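Local coordinates for sulfate transporter 4.1, chloroplastic (Arabidopsis thaliana, PDB 7LHV), which cotransports sulfate with protons across the membrane and may take part in regulating sulfate assimilation in the plant, at residues A178-L183 against K331-T336; R87-S92 against A402-S407; S585-L590 against H614-R619. All blocks are in the same frame, centred on the assembly; numbering follows the deposited sequence.

Contact 1: residues A178-L183 against K331-T336; sequences AILLAL and KTLLPT
Leu333 splays its isopropyl fork between two leucines of 178-183. Its CD1 methyl meets CD2 of Leu180 at 3.6 Å, while its CD2 lies 4.0 Å from CD1 of Leu181. Both leucines meet the fork at a slant, and Leu181 CD1 is also 3.9 Å from Leu333 CB, which brings this methyl close to the base of the side chain as well as to its end. The two partners reach the fork with a common torsion: each has CG anti to its own backbone N (chi1 174° in Leu180, -167° in Leu181). For Leu181, whose CB does not aim straight at 331-336, this swings the branched end inward. Its CD2 then comes within 3.9 Å of Thr336 CG2, with the two side chains roughly perpendicular. Thr336 presents this methyl because CG2, not the hydroxyl, stands anti to the backbone N. No hydrogen bond joins the two segments, so the join is one of apolar side-chain packing.

Around Pro335 the helix 330-358 is kinked, since the backbone N of Pro335 and that of Thr336 lack their bonds to the preceding turn, and just beyond the break Leu333 O is hydrogen-bonded to the side chain of Ser337. Val159 on helix 153-166 also packs on Leu181, and Ala162 of that helix packs on Thr336. The short axes pass 10.0 Å apart with a signed crossing angle of -61°, a steep crossing of two helices in the membrane bundle of an SLC26/SulP transporter, one of which carries Pro335 of a sphingosine-phosphate lipid pocket.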
# COMPACT_ATOMS: atom_id res chain seq x y z
N ALA A 178 -27.35 -2.65 13.61
CA ALA A 178 -26.68 -3.94 13.44
C ALA A 178 -27.17 -4.67 12.19
O ALA A 178 -26.37 -5.26 11.45
CB ALA A 178 -26.89 -4.80 14.68
N ILE A 179 -28.48 -4.64 11.94
CA ILE A 179 -29.02 -5.30 10.76
C ILE A 179 -28.52 -4.62 9.48
O ILE A 179 -28.15 -5.28 8.51
CB ILE A 179 -30.56 -5.32 10.82
CG1 ILE A 179 -31.01 -6.19 12.00
CG2 ILE A 179 -31.14 -5.85 9.53
CD1 ILE A 179 -32.46 -6.00 12.36
N LEU A 180 -28.50 -3.28 9.47
CA LEU A 180 -27.96 -2.56 8.32
C LEU A 180 -26.48 -2.86 8.14
O LEU A 180 -26.00 -2.97 7.00
CB LEU A 180 -28.19 -1.06 8.49
CG LEU A 180 -27.55 -0.18 7.42
CD1 LEU A 180 -28.27 -0.31 6.10
CD2 LEU A 180 -27.52 1.26 7.88
N LEU A 181 -25.73 -2.98 9.24
CA LEU A 181 -24.33 -3.33 9.14
C LEU A 181 -24.15 -4.71 8.52
O LEU A 181 -23.25 -4.92 7.71
CB LEU A 181 -23.69 -3.28 10.53
CG LEU A 181 -22.17 -3.32 10.59
CD1 LEU A 181 -21.58 -2.20 9.78
CD2 LEU A 181 -21.71 -3.21 12.03
N ALA A 182 -25.02 -5.65 8.89
CA ALA A 182 -24.96 -6.98 8.29
C ALA A 182 -25.24 -6.91 6.79
O ALA A 182 -24.57 -7.58 6.00
CB ALA A 182 -25.94 -7.92 8.98
N LEU A 183 -26.24 -6.12 6.39
CA LEU A 183 -26.55 -5.98 4.97
C LEU A 183 -25.38 -5.37 4.20
O LEU A 183 -25.04 -5.83 3.11
CB LEU A 183 -27.80 -5.13 4.78
CG LEU A 183 -28.17 -4.82 3.33
CD1 LEU A 183 -28.54 -6.08 2.59
CD2 LEU A 183 -29.29 -3.80 3.27
N LYS A 331 -23.81 5.61 5.45
CA LYS A 331 -22.49 6.16 5.13
C LYS A 331 -21.56 6.14 6.33
O LYS A 331 -20.34 6.07 6.17
CB LYS A 331 -22.62 7.58 4.57
CG LYS A 331 -23.35 7.66 3.25
CD LYS A 331 -23.53 9.09 2.78
CE LYS A 331 -24.35 9.17 1.50
NZ LYS A 331 -24.58 10.58 1.07
N THR A 332 -22.11 6.20 7.54
CA THR A 332 -21.28 6.12 8.73
C THR A 332 -20.73 4.71 8.93
O THR A 332 -19.71 4.53 9.60
CB THR A 332 -22.10 6.55 9.95
OG1 THR A 332 -22.74 7.80 9.67
CG2 THR A 332 -21.21 6.72 11.17
N LEU A 333 -21.39 3.70 8.36
CA LEU A 333 -21.07 2.31 8.62
C LEU A 333 -20.15 1.68 7.59
O LEU A 333 -19.75 0.52 7.76
CB LEU A 333 -22.35 1.48 8.74
CG LEU A 333 -23.17 1.84 9.98
CD1 LEU A 333 -24.54 1.19 9.93
CD2 LEU A 333 -22.42 1.46 11.24
N LEU A 334 -19.80 2.38 6.51
CA LEU A 334 -18.82 1.83 5.57
C LEU A 334 -17.48 1.53 6.23
O LEU A 334 -16.92 0.45 5.96
CB LEU A 334 -18.65 2.77 4.37
CG LEU A 334 -19.64 2.70 3.20
CD1 LEU A 334 -19.57 1.36 2.50
CD2 LEU A 334 -21.06 3.00 3.60
N PRO A 335 -16.89 2.41 7.06
CA PRO A 335 -15.59 2.06 7.65
C PRO A 335 -15.62 0.79 8.49
O PRO A 335 -14.63 0.06 8.52
CB PRO A 335 -15.25 3.29 8.50
CG PRO A 335 -16.54 4.01 8.69
CD PRO A 335 -17.30 3.77 7.43
N THR A 336 -16.74 0.50 9.16
CA THR A 336 -16.86 -0.76 9.89
C THR A 336 -17.19 -1.91 8.95
O THR A 336 -16.59 -2.99 9.05
CB THR A 336 -17.91 -0.64 10.99
OG1 THR A 336 -17.52 0.37 11.92
CG2 THR A 336 -18.06 -1.96 11.72

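Contact 2: residues R87-S92 against A402-S407; sequences RTYRWS and AKTGLS
Tyr89 turns one edge of its ring to Thr404 and carries its hydroxyl on to Leu406. The methyl CG2 of Thr404 lies near the ring plane, 3.9 Å from CD1, so it meets the rim of the phenol. Further along, Tyr89 OH is 3.7 Å from Leu406 CD2, a van der Waals touch. The ring reaches this far because CG is anti to the backbone N (chi1 -176°), which extends the side chain from a residue whose CB does not aim straight at 402-407. Trp91 CE3 sits at the rim of the same ring, and Tyr94 and Phe95 of helix 91-119 add further packing. An alanine in place of Tyr89 would remove the ring edge from the Thr404 methyl and the hydroxyl from Leu406 CD2, and is likely to open a gap between the two loops.

In the next shell, Thr404 is fixed through its hydroxyl. OG1 accepts a weak bond from Leu406 N (3.3 Å, 158°) and is hydrogen-bonded to Asp98 OD2, while Asp98 OD1 takes Lys403 N. The carboxylate on helix 91-119 thus grips the 403-404 loop at two points and orients the methyl that faces Tyr89. The weak bond from Leu406 N closes an ST turn ahead of helix 406-426, a capping bond, near the end where Arg90 serves as N-cap residue of helix 91-119: two membrane helices joined close to their N-termini.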
# COMPACT_ATOMS: atom_id res chain seq x y z
N ARG A 87 -24.58 -34.73 -4.65
CA ARG A 87 -24.45 -35.84 -5.59
C ARG A 87 -23.54 -36.93 -5.04
O ARG A 87 -23.87 -38.12 -5.10
CB ARG A 87 -23.91 -35.32 -6.93
CG ARG A 87 -24.88 -34.42 -7.68
CD ARG A 87 -24.29 -33.94 -8.99
NE ARG A 87 -25.22 -33.10 -9.73
CZ ARG A 87 -25.29 -31.78 -9.62
NH1 ARG A 87 -24.48 -31.11 -8.82
NH2 ARG A 87 -26.20 -31.12 -10.33
N THR A 88 -22.40 -36.54 -4.48
CA THR A 88 -21.46 -37.50 -3.90
C THR A 88 -21.70 -37.61 -2.40
O THR A 88 -20.95 -37.11 -1.57
CB THR A 88 -20.02 -37.09 -4.21
OG1 THR A 88 -19.75 -35.81 -3.61
CG2 THR A 88 -19.81 -36.98 -5.71
N TYR A 89 -22.80 -38.28 -2.06
CA TYR A 89 -23.26 -38.40 -0.68
C TYR A 89 -23.42 -39.87 -0.34
O TYR A 89 -24.33 -40.53 -0.85
CB TYR A 89 -24.56 -37.63 -0.48
CG TYR A 89 -25.05 -37.61 0.94
CD1 TYR A 89 -24.45 -36.79 1.89
CD2 TYR A 89 -26.12 -38.40 1.35
CE1 TYR A 89 -24.89 -36.76 3.19
CE2 TYR A 89 -26.57 -38.38 2.65
CZ TYR A 89 -25.95 -37.56 3.57
OH TYR A 89 -26.39 -37.53 4.86
N ARG A 90 -22.54 -40.38 0.52
CA ARG A 90 -22.61 -41.77 0.98
C ARG A 90 -23.48 -41.79 2.23
O ARG A 90 -23.02 -41.46 3.33
CB ARG A 90 -21.21 -42.31 1.25
CG ARG A 90 -20.36 -42.44 0.01
CD ARG A 90 -18.96 -42.94 0.35
NE ARG A 90 -18.99 -44.29 0.90
CZ ARG A 90 -18.95 -45.39 0.17
NH1 ARG A 90 -18.87 -45.35 -1.15
NH2 ARG A 90 -18.98 -46.58 0.77
N TRP A 91 -24.73 -42.22 2.07
CA TRP A 91 -25.74 -42.02 3.11
C TRP A 91 -25.33 -42.65 4.43
O TRP A 91 -25.42 -42.01 5.49
CB TRP A 91 -27.08 -42.58 2.62
CG TRP A 91 -28.16 -42.65 3.66
CD1 TRP A 91 -28.35 -43.63 4.58
CD2 TRP A 91 -29.22 -41.71 3.84
NE1 TRP A 91 -29.46 -43.35 5.35
CE2 TRP A 91 -30.01 -42.18 4.91
CE3 TRP A 91 -29.58 -40.51 3.22
CZ2 TRP A 91 -31.14 -41.49 5.37
CZ3 TRP A 91 -30.69 -39.83 3.67
CH2 TRP A 91 -31.46 -40.32 4.73
N SER A 92 -24.84 -43.89 4.39
CA SER A 92 -24.72 -44.71 5.59
C SER A 92 -23.88 -44.04 6.67
O SER A 92 -24.31 -43.91 7.82
CB SER A 92 -24.15 -46.08 5.24
OG SER A 92 -22.80 -45.97 4.82
N ALA A 402 -17.48 -34.22 10.66
CA ALA A 402 -18.44 -33.64 9.73
C ALA A 402 -17.92 -33.79 8.30
O ALA A 402 -16.77 -33.46 8.01
CB ALA A 402 -18.69 -32.17 10.05
N LYS A 403 -18.77 -34.28 7.41
CA LYS A 403 -18.38 -34.58 6.04
C LYS A 403 -18.93 -33.59 5.02
O LYS A 403 -18.17 -33.09 4.18
CB LYS A 403 -18.83 -36.00 5.67
CG LYS A 403 -18.19 -37.08 6.51
CD LYS A 403 -16.68 -37.04 6.38
CE LYS A 403 -16.01 -38.06 7.27
NZ LYS A 403 -14.53 -37.97 7.19
N THR A 404 -20.21 -33.28 5.08
CA THR A 404 -20.85 -32.38 4.13
C THR A 404 -21.37 -31.14 4.86
O THR A 404 -21.16 -30.96 6.06
CB THR A 404 -21.98 -33.08 3.38
OG1 THR A 404 -23.03 -33.40 4.30
CG2 THR A 404 -21.48 -34.36 2.75
N GLY A 405 -22.04 -30.28 4.10
CA GLY A 405 -22.66 -29.10 4.67
C GLY A 405 -23.96 -29.34 5.39
O GLY A 405 -24.51 -28.41 5.98
N LEU A 406 -24.47 -30.57 5.35
CA LEU A 406 -25.69 -30.90 6.08
C LEU A 406 -25.52 -30.65 7.57
O LEU A 406 -26.49 -30.29 8.25
CB LEU A 406 -26.08 -32.36 5.82
CG LEU A 406 -27.48 -32.78 6.25
CD1 LEU A 406 -28.53 -32.08 5.39
CD2 LEU A 406 -27.64 -34.29 6.16
N SER A 407 -24.30 -30.83 8.09
CA SER A 407 -24.04 -30.52 9.50
C SER A 407 -24.42 -29.09 9.83
O SER A 407 -24.84 -28.81 10.96
CB SER A 407 -22.57 -30.77 9.83
OG SER A 407 -22.18 -32.07 9.44

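Contact 3: residues S585-L590 against H614-R619; sequences SAVEAL and HLTIAR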
# COMPACT_ATOMS: atom_id res chain seq x y z
N SER A 585 8.46 1.94 -17.67
CA SER A 585 9.46 2.60 -16.83
C SER A 585 10.81 1.89 -16.94
O SER A 585 11.86 2.54 -16.93
CB SER A 585 9.00 2.63 -15.38
OG SER A 585 7.76 3.31 -15.26
N ALA A 586 10.79 0.56 -17.07
CA ALA A 586 12.03 -0.19 -17.17
C ALA A 586 12.81 0.19 -18.43
O ALA A 586 14.01 0.44 -18.36
CB ALA A 586 11.73 -1.69 -17.15
N VAL A 587 12.14 0.22 -19.58
CA VAL A 587 12.85 0.54 -20.82
C VAL A 587 13.27 2.00 -20.85
O VAL A 587 14.34 2.34 -21.37
CB VAL A 587 12.01 0.15 -22.05
CG1 VAL A 587 12.00 -1.36 -22.22
CG2 VAL A 587 10.60 0.67 -21.93
N GLU A 588 12.44 2.90 -20.29
CA GLU A 588 12.85 4.30 -20.21
C GLU A 588 14.11 4.46 -19.37
O GLU A 588 15.06 5.15 -19.77
CB GLU A 588 11.71 5.15 -19.65
CG GLU A 588 10.84 5.79 -20.72
CD GLU A 588 11.59 6.85 -21.52
OE1 GLU A 588 12.06 7.83 -20.91
OE2 GLU A 588 11.71 6.69 -22.75
N ALA A 589 14.15 3.81 -18.21
CA ALA A 589 15.34 3.88 -17.36
C ALA A 589 16.54 3.23 -18.04
O ALA A 589 17.66 3.71 -17.91
CB ALA A 589 15.07 3.23 -16.01
N LEU A 590 16.32 2.13 -18.76
CA LEU A 590 17.42 1.48 -19.46
C LEU A 590 18.01 2.39 -20.53
O LEU A 590 19.23 2.48 -20.68
CB LEU A 590 16.95 0.16 -20.07
CG LEU A 590 16.86 -1.02 -19.09
CD1 LEU A 590 16.33 -2.26 -19.79
CD2 LEU A 590 18.22 -1.29 -18.46
N HIS A 614 12.31 -9.20 -24.42
CA HIS A 614 12.88 -8.83 -25.71
C HIS A 614 11.85 -8.12 -26.58
O HIS A 614 12.18 -7.15 -27.27
CB HIS A 614 13.42 -10.06 -26.43
CG HIS A 614 14.27 -9.73 -27.62
ND1 HIS A 614 13.86 -9.97 -28.91
CD2 HIS A 614 15.51 -9.19 -27.71
CE1 HIS A 614 14.81 -9.59 -29.75
NE2 HIS A 614 15.82 -9.11 -29.04
N LEU A 615 10.60 -8.59 -26.56
CA LEU A 615 9.56 -7.93 -27.34
C LEU A 615 9.32 -6.51 -26.85
O LEU A 615 9.20 -5.58 -27.66
CB LEU A 615 8.26 -8.74 -27.26
CG LEU A 615 7.03 -8.19 -27.97
CD1 LEU A 615 7.37 -7.68 -29.36
CD2 LEU A 615 5.94 -9.24 -28.03
N THR A 616 9.27 -6.31 -25.53
CA THR A 616 9.08 -4.96 -24.99
C THR A 616 10.26 -4.06 -25.34
O THR A 616 10.07 -2.89 -25.70
CB THR A 616 8.88 -5.03 -23.48
OG1 THR A 616 7.67 -5.73 -23.19
CG2 THR A 616 8.79 -3.63 -22.89
N ILE A 617 11.48 -4.59 -25.25
CA ILE A 617 12.66 -3.80 -25.59
C ILE A 617 12.62 -3.39 -27.06
O ILE A 617 12.91 -2.24 -27.41
CB ILE A 617 13.94 -4.58 -25.25
CG1 ILE A 617 14.18 -4.59 -23.75
CG2 ILE A 617 15.14 -3.99 -25.96
CD1 ILE A 617 15.34 -5.46 -23.33
N ALA A 618 12.27 -4.33 -27.95
CA ALA A 618 12.19 -4.01 -29.37
C ALA A 618 11.10 -2.98 -29.65
O ALA A 618 11.28 -2.09 -30.49
CB ALA A 618 11.95 -5.28 -30.18
N ARG A 619 9.96 -3.09 -28.96
CA ARG A 619 8.89 -2.12 -29.17
C ARG A 619 9.29 -0.73 -28.70
O ARG A 619 8.96 0.27 -29.35
CB ARG A 619 7.62 -2.59 -28.45
CG ARG A 619 6.83 -3.63 -29.22
CD ARG A 619 5.35 -3.51 -28.94
NE ARG A 619 5.07 -3.59 -27.51
CZ ARG A 619 4.67 -4.69 -26.89
NH1 ARG A 619 4.49 -5.82 -27.55
NH2 ARG A 619 4.44 -4.64 -25.58
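Thr616, whose methyl meets Val587, sends its hydroxyl back along its own helix: OG1 is hydrogen-bonded to the carbonyl O of Asp612, one turn earlier. This satisfies the polar branch within helix 611-620 and leaves the methyl branch to face the other segment. With OG1 beside the backbone N (chi1 -64°), CG2 stands anti to that N and comes to 4.0 Å from Val587 CG1, the two side chains crossing at about a right angle.

The same valine methyl serves a second partner. Ile617 CG1 lies 4.2 Å from Val587 CG1 and approaches it aslant, so one methyl rests against two successive residues of 614-619. Val587 points its CB toward 614-619, and the backbones come nearest at Val587 and Ile617, whose CA atoms are 6.5 Å apart. The contact is light, with 122 Å² buried in all, and no hydrogen bond spans it.

Both turns are ordinary helix, with Leu590 N bonded to Ala586 O at 2.9 Å and Arg619 N to Leu615 O at 2.9 Å. Ile617 is closed in further by Met622 and Val623 of helix 622-626 and by Ile582 and Phe631 from loops. Val457 of the second subunit packs on Thr616 and offers its carbonyl O to Arg619 NH2, which places this edge of the STAS domain against the neighbouring chain. Within the domain, helix 584-599 follows strand 569-575 and leads to strand 603-606, a parallel neighbour in the mixed sheet, and helix 611-620 comes directly after that strand.

How the contacts relate
Contacts 1 and 2 belong to the membrane part of the chain and contact 3 to the STAS domain, and none touches another. Along the sequence, both segments of contact 1 fall between those of contact 2, yet their centres are 35 Å apart and their nearest atoms about 21 Å. Contact 3 follows both, its centre 47 Å from that of contact 1 and 55 Å from that of contact 2. Contact 1 is the one beside a bound lipid: the side chain of Thr336 lies about 7 Å from a sphingosine phosphate. Contact 3 alone meets the second subunit. No hydrogen bond crosses any of the three pairs of segments.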